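Side-chain contact in endoglucanase (Ruminococcus champanellensis, PDB 6WQV), which probably hydrolyses internal beta-1,4 links of cellulose and related plant polysaccharides such as xylan, as a broad-specificity endoglucanase of glycoside hydrolase family 5: residues Ser79-Thr84 and Asn122-Pro127. Sequence-based numbering, arbitrary orientation.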
# COMPACT_ATOMS: atom_id res chain seq x y z
N SER A 79 -3.40 -4.85 -8.92
CA SER A 79 -4.68 -4.50 -9.52
C SER A 79 -5.27 -5.76 -10.13
O SER A 79 -4.64 -6.40 -10.99
CB SER A 79 -4.53 -3.39 -10.55
OG SER A 79 -4.13 -2.19 -9.90
N TRP A 80 -6.45 -6.14 -9.66
CA TRP A 80 -7.11 -7.37 -10.09
C TRP A 80 -8.15 -7.15 -11.17
O TRP A 80 -8.55 -8.12 -11.82
CB TRP A 80 -7.76 -8.03 -8.87
CG TRP A 80 -6.78 -8.30 -7.74
CD1 TRP A 80 -6.38 -7.42 -6.77
CD2 TRP A 80 -6.08 -9.53 -7.48
NE1 TRP A 80 -5.49 -8.02 -5.92
CE2 TRP A 80 -5.29 -9.31 -6.33
CE3 TRP A 80 -6.05 -10.78 -8.10
CZ2 TRP A 80 -4.47 -10.31 -5.80
CZ3 TRP A 80 -5.24 -11.77 -7.55
CH2 TRP A 80 -4.47 -11.53 -6.41
N ILE A 81 -8.55 -5.90 -11.41
CA ILE A 81 -9.70 -5.61 -12.27
C ILE A 81 -9.55 -6.23 -13.66
O ILE A 81 -10.50 -6.82 -14.19
CB ILE A 81 -9.95 -4.09 -12.33
CG1 ILE A 81 -11.18 -3.78 -13.18
CG2 ILE A 81 -8.73 -3.35 -12.88
CD1 ILE A 81 -11.54 -2.30 -13.20
N ASP A 82 -8.37 -6.10 -14.28
CA ASP A 82 -8.22 -6.62 -15.64
C ASP A 82 -8.06 -8.13 -15.69
O ASP A 82 -7.88 -8.69 -16.78
CB ASP A 82 -7.05 -5.95 -16.36
CG ASP A 82 -7.17 -4.45 -16.41
OD1 ASP A 82 -8.28 -3.94 -16.68
OD2 ASP A 82 -6.14 -3.79 -16.18
N HIS A 83 -8.11 -8.80 -14.53
CA HIS A 83 -7.96 -10.24 -14.40
C HIS A 83 -9.14 -10.87 -13.68
O HIS A 83 -9.03 -11.99 -13.17
CB HIS A 83 -6.67 -10.55 -13.63
CG HIS A 83 -5.52 -9.70 -14.06
ND1 HIS A 83 -4.76 -9.99 -15.17
CD2 HIS A 83 -5.05 -8.53 -13.57
CE1 HIS A 83 -3.85 -9.05 -15.33
NE2 HIS A 83 -3.99 -8.15 -14.37
N THR A 84 -10.26 -10.16 -13.61
CA THR A 84 -11.45 -10.60 -12.89
C THR A 84 -12.58 -10.82 -13.88
O THR A 84 -12.85 -9.95 -14.72
CB THR A 84 -11.86 -9.53 -11.87
OG1 THR A 84 -10.82 -9.31 -10.92
CG2 THR A 84 -13.11 -9.95 -11.11
N ASN A 122 -10.70 1.30 -8.74
CA ASN A 122 -11.69 2.36 -8.60
C ASN A 122 -12.73 2.39 -9.72
O ASN A 122 -13.75 3.06 -9.56
CB ASN A 122 -10.97 3.70 -8.50
CG ASN A 122 -9.76 3.64 -7.58
OD1 ASN A 122 -8.61 3.65 -8.04
ND2 ASN A 122 -10.00 3.58 -6.28
N ASP A 123 -12.53 1.67 -10.83
CA ASP A 123 -13.56 1.65 -11.86
C ASP A 123 -14.83 1.01 -11.33
O ASP A 123 -15.93 1.38 -11.75
CB ASP A 123 -13.11 0.93 -13.13
CG ASP A 123 -12.27 1.81 -14.04
OD1 ASP A 123 -12.03 2.99 -13.69
OD2 ASP A 123 -11.84 1.32 -15.11
N TRP A 124 -14.70 0.04 -10.41
CA TRP A 124 -15.87 -0.56 -9.77
C TRP A 124 -15.97 -0.28 -8.27
O TRP A 124 -17.09 -0.31 -7.74
CB TRP A 124 -15.88 -2.09 -9.96
CG TRP A 124 -14.72 -2.81 -9.34
CD1 TRP A 124 -13.53 -3.09 -9.94
CD2 TRP A 124 -14.62 -3.35 -8.01
NE1 TRP A 124 -12.70 -3.75 -9.08
CE2 TRP A 124 -13.35 -3.93 -7.88
CE3 TRP A 124 -15.49 -3.39 -6.91
CZ2 TRP A 124 -12.92 -4.55 -6.71
CZ3 TRP A 124 -15.06 -4.01 -5.74
CH2 TRP A 124 -13.79 -4.58 -5.66
N LEU A 125 -14.87 0.03 -7.59
CA LEU A 125 -14.84 0.24 -6.14
C LEU A 125 -15.30 1.66 -5.81
O LEU A 125 -14.53 2.53 -5.40
CB LEU A 125 -13.45 -0.05 -5.60
CG LEU A 125 -13.26 -0.11 -4.08
CD1 LEU A 125 -13.87 -1.38 -3.52
CD2 LEU A 125 -11.79 -0.00 -3.68
N ILE A 126 -16.59 1.89 -6.02
CA ILE A 126 -17.19 3.22 -5.97
C ILE A 126 -17.87 3.42 -4.62
O ILE A 126 -18.82 2.68 -4.29
CB ILE A 126 -18.19 3.38 -7.12
CG1 ILE A 126 -17.48 3.26 -8.47
CG2 ILE A 126 -18.96 4.70 -7.00
CD1 ILE A 126 -18.42 2.96 -9.62
N PRO A 127 -17.48 4.44 -3.83
CA PRO A 127 -18.08 4.61 -2.49
C PRO A 127 -19.32 5.50 -2.48
O PRO A 127 -19.31 6.66 -2.06
CB PRO A 127 -16.94 5.24 -1.69
CG PRO A 127 -16.22 6.09 -2.73
CD PRO A 127 -16.32 5.33 -4.04
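Ile81 bridges two neighbouring loops of the (beta/alpha)8 barrel of this family 5 glycosidase, its outermost methyl meeting both Asp123 and Trp124. One loop follows strand 73-76 and the other strand 113-117, so the contact lies at the C-terminal ends of the barrel strands, the end that holds the bound glycan; the side chain of Asp123 is about 10 Å from a bound beta-D-glucopyranose. On the buried side, CD1 of Ile81 comes to the rim of the Trp124 indole, near the ring plane and 3.9 Å from Trp124 CD1, while the two side chains run past each other in opposite directions. The extended form of Ile81, with CG1 anti to N (chi1 -178°) and chi2 at 176°, reaches this methyl out to the second loop. Trp124 is fixed by further partners: NE1 donates a hydrogen bond to Glu121 OE1, Arg138 makes a cation-pi contact with the ring, and Val135 of helix 129-149 packs against it. The Asp123 side is the solvent side, close but slight. There Ile81 CD1 lies 3.6 Å from Asp123 CB, and the two side chains cross at about a right angle. In the turn that carries Ile81, Trp80 O accepts two hydrogen bonds, from His83 N and Thr84 OG1, which come from opposite faces of its carbonyl plane, Thr84 OG1 lying 2.7 Å from Trp80 O.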